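Local coordinates for metallo-beta-lactamase family protein (Thermus thermophilus, PDB 2ZO4) that probably acts as a zinc-dependent hydrolase of the metallo-beta-lactamase superfamily, holding two zinc ions in its metal centre, at residues L186-A191 with R227-G232; L163-T168 with A176-E181. All coordinates share one frame; numbering follows the deposited sequence.

Both contacts belong to one five-stranded sheet of the metallo-beta-lactamase fold and are largely buried. Contact 2 joins the two strands of an antiparallel hairpin; contact 1 joins parallel strands linked through a helix, the second of them at the sheet's edge. Strands 176-180 and 185-189 are neighbours, so the contacts meet: L187 N lies 2.8 Å from F178 O, a probable hydrogen bond, and L186 packs on A177 and Y179. Their chemistry differs with place. Contact 1 mixes two leucines and a tyrosine with alanines and glycines and ends at the zinc pair, with D190 as a metal ligand. Contact 2 has larger apolar side chains on both faces and finishes in a salt bridge near the surface, R164 to E181.

Contact 1 (L186-A191 with R227-G232); sequences LLAGDA and RVAYAG. With ZN (zinc ion), chain B; ZN (zinc ion), chain C.
A beta-alpha-beta crossover, strand 185-189, helix 210-222 and strand 228-231, sets L186 beside A229 and L187 beside Y230 in parallel register, with D190 following G189, at the zinc site. L186 bonds through both its N and its O to the residues before and after A229, the parallel pattern: its N reaches V228 O at 3.0 Å, and its O takes Y230 N at 2.8 Å. A188 N then binds Y230 O.

Side chains alternate between the faces. On one, the long L186 side chain reaches L221 of helix 210-222, and the small A229 methyl group fits beside it, 4.2 Å from L186 CD2. On the other, L187 holds CG anti to its carbonyl carbon (chi1 -55°), and its CD2 comes to the edge of the Y230 ring, near its plane, and 4.2 Å from Y230 CB. Here water 1 joins the strands, accepting from G189 N and donating to Y230 O.

From A188 to A191 the chain makes a type II' turn, closed by A191 N to A188 O. G189 sits at its second position with phi 58°, a value glycine adopts readily, and its O accepts G232 N at 2.7 Å. G232 has no side chain, so its CA can pass 3.3 Å from D190 OD1. D190 is suited to bridging because one carboxylate oxygen can serve two metals. H70, H72 and H171 complete one site, D74, H75 and H233 the other; water 2 also bridges the pair. The bridge is uneven: D190 OD2 lies 2.1 Å from the zinc of chain C and 2.6 Å from the zinc of chain B.

Contact 2 (L163-T168 with A176-E181); sequences LRVLWT and AAFYLE
A176 starts the return strand of a beta hairpin, facing W167 in a non-hydrogen-bonded pair; the loop between the strands carries the zinc ligand H171. The small A176 methyl group meets V165 CG1 at 4.0 Å, on the face that F178 also uses.

A177 points to the other face and pairs with L166 through two backbone bonds, A177 N to L166 O at 2.8 Å and L166 N to A177 O. Its methyl group suits a place where L186 of the next strand also packs. Close by, T168 OG1 has its main partner in H175 ND1, just before the strand.

F178 adds a large apolar ring to the face of V165 and A176. With CG anti to its carbonyl carbon (chi1 -60°), the ring lies alongside V165, whose CG2 approaches it obliquely, while L163 CD2 packs against F178 CB at 3.8 Å.

Y179 pairs with R164: R164 N gives a short bond of 2.6 Å to Y179 O, and Y179 N returns one to R164 O. L166 CD1 crosses to Y179 CB at 3.8 Å, and the ring of Y179 leads off away from the partner strand.

L180 runs side by side with L163, its CD1 3.8 Å from L163 CG, and also touches L187. E181 lies beyond the strand, at the exposed end. R164, bent at chi2 and chi3, grips its carboxylate side-on: R164 NE reaches E181 OE2 at 3.0 Å and R164 NH2 reaches E181 OE1 at 3.1 Å. The two planes are 54° apart; NE meets OE2 from above the carboxylate plane, while NH2 meets OE1 on the syn side. R164 NH1 turns to G153 O. The hairpin is thus held by backbone bonds and apolar packing over most of its length, with charge pairing added where solvent begins.

Contact 1 (L186-A191 with R227-G232)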
loop_
_atom_site.group_PDB
_atom_site.type_symbol
_atom_site.label_atom_id
_atom_site.label_comp_id
_atom_site.label_asym_id
_atom_site.label_seq_id
_atom_site.Cartn_x
_atom_site.Cartn_y
_atom_site.Cartn_z
ATOM N N LEU A 186 -1.690 -2.254 16.224
ATOM C CA LEU A 186 -1.984 -2.463 14.812
ATOM C C LEU A 186 -0.795 -2.083 13.951
ATOM O O LEU A 186 -0.316 -0.948 14.006
ATOM C CB LEU A 186 -3.208 -1.641 14.388
ATOM C CG LEU A 186 -3.620 -1.657 12.905
ATOM C CD1 LEU A 186 -4.020 -3.058 12.442
ATOM C CD2 LEU A 186 -4.749 -0.667 12.640
ATOM N N LEU A 187 -0.319 -3.040 13.161
ATOM C CA LEU A 187 0.683 -2.763 12.146
ATOM C C LEU A 187 -0.113 -2.531 10.873
ATOM O O LEU A 187 -0.492 -3.480 10.176
ATOM C CB LEU A 187 1.684 -3.928 12.020
ATOM C CG LEU A 187 2.386 -4.337 13.326
ATOM C CD1 LEU A 187 3.269 -5.568 13.119
ATOM C CD2 LEU A 187 3.200 -3.179 13.930
ATOM N N ALA A 188 -0.380 -1.255 10.601
ATOM C CA ALA A 188 -1.420 -0.844 9.661
ATOM C C ALA A 188 -1.019 -0.864 8.191
ATOM O O ALA A 188 -1.882 -0.759 7.321
ATOM C CB ALA A 188 -1.946 0.543 10.043
ATOM N N GLY A 189 0.277 -0.997 7.912
ATOM C CA GLY A 189 0.786 -0.839 6.545
ATOM C C GLY A 189 0.424 0.541 6.029
ATOM O O GLY A 189 0.554 1.524 6.750
ATOM N N ASP A 190 -0.058 0.615 4.791
ATOM C CA ASP A 190 -0.519 1.882 4.238
ATOM C C ASP A 190 -2.043 2.008 4.181
ATOM O O ASP A 190 -2.565 2.788 3.396
ATOM C CB ASP A 190 0.079 2.122 2.848
ATOM C CG ASP A 190 1.589 2.297 2.870
ATOM O OD1 ASP A 190 2.211 2.237 3.954
ATOM O OD2 ASP A 190 2.157 2.486 1.776
ATOM N N ALA A 191 -2.758 1.243 5.005
ATOM C CA ALA A 191 -4.220 1.358 5.077
ATOM C C ALA A 191 -4.628 2.631 5.826
ATOM O O ALA A 191 -5.758 3.121 5.690
ATOM C CB ALA A 191 -4.821 0.125 5.759
ATOM N N ARG A 227 -5.386 0.194 20.102
ATOM C CA ARG A 227 -4.880 1.176 21.061
ATOM C C ARG A 227 -3.847 2.103 20.440
ATOM O O ARG A 227 -3.667 3.234 20.892
ATOM C CB ARG A 227 -4.295 0.467 22.287
ATOM C CG ARG A 227 -5.361 -0.230 23.120
ATOM C CD ARG A 227 -4.785 -0.940 24.336
ATOM N NE ARG A 227 -5.856 -1.335 25.253
ATOM C CZ ARG A 227 -6.390 -0.540 26.182
ATOM N NH1 ARG A 227 -5.966 0.709 26.330
ATOM N NH2 ARG A 227 -7.357 -0.994 26.964
ATOM N N VAL A 228 -3.173 1.614 19.404
ATOM C CA VAL A 228 -2.167 2.384 18.672
ATOM C C VAL A 228 -1.945 1.735 17.302
ATOM O O VAL A 228 -2.117 0.522 17.148
ATOM C CB VAL A 228 -0.827 2.492 19.473
ATOM C CG1 VAL A 228 -0.133 1.129 19.587
ATOM C CG2 VAL A 228 0.106 3.530 18.851
ATOM N N ALA A 229 -1.593 2.544 16.307
ATOM C CA ALA A 229 -1.235 2.012 14.996
ATOM C C ALA A 229 0.148 2.470 14.574
ATOM O O ALA A 229 0.483 3.651 14.685
ATOM C CB ALA A 229 -2.267 2.398 13.941
ATOM N N TYR A 230 0.945 1.518 14.109
ATOM C CA TYR A 230 2.240 1.809 13.518
ATOM C C TYR A 230 2.148 1.485 12.030
ATOM O O TYR A 230 1.988 0.325 11.639
ATOM C CB TYR A 230 3.346 0.999 14.198
ATOM C CG TYR A 230 3.419 1.181 15.698
ATOM C CD1 TYR A 230 3.664 2.435 16.261
ATOM C CD2 TYR A 230 3.252 0.096 16.555
ATOM C CE1 TYR A 230 3.728 2.603 17.645
ATOM C CE2 TYR A 230 3.317 0.253 17.935
ATOM C CZ TYR A 230 3.553 1.509 18.472
ATOM O OH TYR A 230 3.621 1.665 19.834
ATOM N N ALA A 231 2.230 2.529 11.214
ATOM C CA ALA A 231 1.943 2.437 9.791
ATOM C C ALA A 231 3.213 2.365 8.944
ATOM O O ALA A 231 4.327 2.381 9.475
ATOM C CB ALA A 231 1.071 3.611 9.364
ATOM N N GLY A 232 3.030 2.282 7.628
ATOM C CA GLY A 232 4.138 2.135 6.686
ATOM C C GLY A 232 4.939 3.406 6.475
ATOM O O GLY A 232 6.083 3.352 6.028
HETATM ZN ZN ZN B . 1.739 1.536 -0.574
HETATM ZN ZN ZN C . 4.189 2.565 1.398
HETATM O O HOH W 1 2.727 -1.361 9.294
HETATM O O HOH W 2 3.560 2.382 -0.473
#

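Contact 2 (L163-T168 with A176-E181)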
loop_
_atom_site.group_PDB
_atom_site.type_symbol
_atom_site.label_atom_id
_atom_site.label_comp_id
_atom_site.label_asym_id
_atom_site.label_seq_id
_atom_site.Cartn_x
_atom_site.Cartn_y
_atom_site.Cartn_z
ATOM N N LEU A 163 -0.543 -12.588 15.564
ATOM C CA LEU A 163 -0.936 -11.527 14.645
ATOM C C LEU A 163 -2.189 -11.915 13.872
ATOM O O LEU A 163 -2.241 -12.986 13.271
ATOM C CB LEU A 163 0.202 -11.246 13.657
ATOM C CG LEU A 163 1.428 -10.457 14.128
ATOM C CD1 LEU A 163 2.275 -11.227 15.134
ATOM C CD2 LEU A 163 2.268 -10.067 12.931
ATOM N N ARG A 164 -3.190 -11.041 13.883
ATOM C CA ARG A 164 -4.403 -11.260 13.108
ATOM C C ARG A 164 -4.279 -10.561 11.762
ATOM O O ARG A 164 -4.002 -9.360 11.704
ATOM C CB ARG A 164 -5.632 -10.739 13.862
ATOM C CG ARG A 164 -6.972 -11.016 13.169
ATOM C CD ARG A 164 -7.389 -12.484 13.282
ATOM N NE ARG A 164 -7.637 -12.860 14.675
ATOM C CZ ARG A 164 -7.886 -14.098 15.101
ATOM N NH1 ARG A 164 -7.927 -15.114 14.246
ATOM N NH2 ARG A 164 -8.091 -14.317 16.394
ATOM N N VAL A 165 -4.487 -11.314 10.686
ATOM C CA VAL A 165 -4.456 -10.757 9.335
ATOM C C VAL A 165 -5.768 -10.036 9.018
ATOM O O VAL A 165 -6.848 -10.638 9.039
ATOM C CB VAL A 165 -4.148 -11.841 8.268
ATOM C CG1 VAL A 165 -4.101 -11.230 6.854
ATOM C CG2 VAL A 165 -2.829 -12.527 8.583
ATOM N N LEU A 166 -5.665 -8.740 8.738
ATOM C CA LEU A 166 -6.835 -7.939 8.386
ATOM C C LEU A 166 -6.727 -7.459 6.953
ATOM O O LEU A 166 -5.945 -6.559 6.654
ATOM C CB LEU A 166 -6.989 -6.737 9.321
ATOM C CG LEU A 166 -6.924 -6.921 10.838
ATOM C CD1 LEU A 166 -6.990 -5.556 11.492
ATOM C CD2 LEU A 166 -8.046 -7.828 11.357
ATOM N N TRP A 167 -7.507 -8.079 6.072
ATOM C CA TRP A 167 -7.590 -7.663 4.681
ATOM C C TRP A 167 -8.221 -6.282 4.633
ATOM O O TRP A 167 -9.358 -6.080 5.080
ATOM C CB TRP A 167 -8.400 -8.669 3.861
ATOM C CG TRP A 167 -8.536 -8.343 2.396
ATOM C CD1 TRP A 167 -7.579 -7.814 1.574
ATOM C CD2 TRP A 167 -9.693 -8.557 1.577
ATOM N NE1 TRP A 167 -8.074 -7.676 0.295
ATOM C CE2 TRP A 167 -9.368 -8.126 0.269
ATOM C CE3 TRP A 167 -10.975 -9.074 1.821
ATOM C CZ2 TRP A 167 -10.280 -8.192 -0.794
ATOM C CZ3 TRP A 167 -11.886 -9.135 0.762
ATOM C CH2 TRP A 167 -11.532 -8.695 -0.527
ATOM N N THR A 168 -7.448 -5.329 4.122
ATOM C CA THR A 168 -7.853 -3.928 4.062
ATOM C C THR A 168 -7.612 -3.371 2.651
ATOM O O THR A 168 -6.686 -2.574 2.441
ATOM C CB THR A 168 -7.108 -3.084 5.122
ATOM O OG1 THR A 168 -5.771 -3.578 5.273
ATOM C CG2 THR A 168 -7.828 -3.157 6.479
ATOM N N ALA A 176 -2.936 -6.000 3.432
ATOM C CA ALA A 176 -3.224 -6.614 4.714
ATOM C C ALA A 176 -2.545 -5.831 5.827
ATOM O O ALA A 176 -1.376 -5.472 5.714
ATOM C CB ALA A 176 -2.763 -8.075 4.716
ATOM N N ALA A 177 -3.294 -5.548 6.890
ATOM C CA ALA A 177 -2.710 -5.069 8.143
ATOM C C ALA A 177 -2.513 -6.262 9.077
ATOM O O ALA A 177 -3.169 -7.295 8.923
ATOM C CB ALA A 177 -3.607 -4.026 8.792
ATOM N N PHE A 178 -1.604 -6.124 10.035
ATOM C CA PHE A 178 -1.341 -7.188 10.993
ATOM C C PHE A 178 -1.619 -6.682 12.399
ATOM O O PHE A 178 -0.984 -5.734 12.867
ATOM C CB PHE A 178 0.088 -7.725 10.847
ATOM C CG PHE A 178 0.381 -8.300 9.482
ATOM C CD1 PHE A 178 0.032 -9.613 9.176
ATOM C CD2 PHE A 178 0.992 -7.518 8.497
ATOM C CE1 PHE A 178 0.289 -10.148 7.906
ATOM C CE2 PHE A 178 1.255 -8.043 7.223
ATOM C CZ PHE A 178 0.904 -9.359 6.931
ATOM N N TYR A 179 -2.586 -7.317 13.057
ATOM C CA TYR A 179 -3.096 -6.844 14.340
ATOM C C TYR A 179 -2.740 -7.770 15.499
ATOM O O TYR A 179 -3.068 -8.962 15.490
ATOM C CB TYR A 179 -4.613 -6.630 14.256
ATOM C CG TYR A 179 -5.244 -5.963 15.470
ATOM C CD1 TYR A 179 -4.679 -4.826 16.049
ATOM C CD2 TYR A 179 -6.430 -6.459 16.018
ATOM C CE1 TYR A 179 -5.273 -4.210 17.159
ATOM C CE2 TYR A 179 -7.028 -5.855 17.122
ATOM C CZ TYR A 179 -6.447 -4.728 17.681
ATOM O OH TYR A 179 -7.042 -4.131 18.768
ATOM N N LEU A 180 -2.052 -7.201 16.486
ATOM C CA LEU A 180 -1.715 -7.899 17.724
ATOM C C LEU A 180 -2.846 -7.640 18.710
ATOM O O LEU A 180 -2.876 -6.606 19.381
ATOM C CB LEU A 180 -0.373 -7.405 18.280
ATOM C CG LEU A 180 0.917 -7.861 17.584
ATOM C CD1 LEU A 180 1.069 -7.265 16.181
ATOM C CD2 LEU A 180 2.114 -7.489 18.429
ATOM N N GLU A 181 -3.778 -8.589 18.772
ATOM C CA GLU A 181 -5.066 -8.394 19.429
ATOM C C GLU A 181 -4.971 -8.172 20.935
ATOM O O GLU A 181 -5.658 -7.302 21.476
ATOM C CB GLU A 181 -6.010 -9.562 19.117
ATOM C CG GLU A 181 -6.450 -9.615 17.658
ATOM C CD GLU A 181 -7.410 -10.754 17.354
ATOM O OE1 GLU A 181 -7.318 -11.824 17.996
ATOM O OE2 GLU A 181 -8.253 -10.572 16.454
#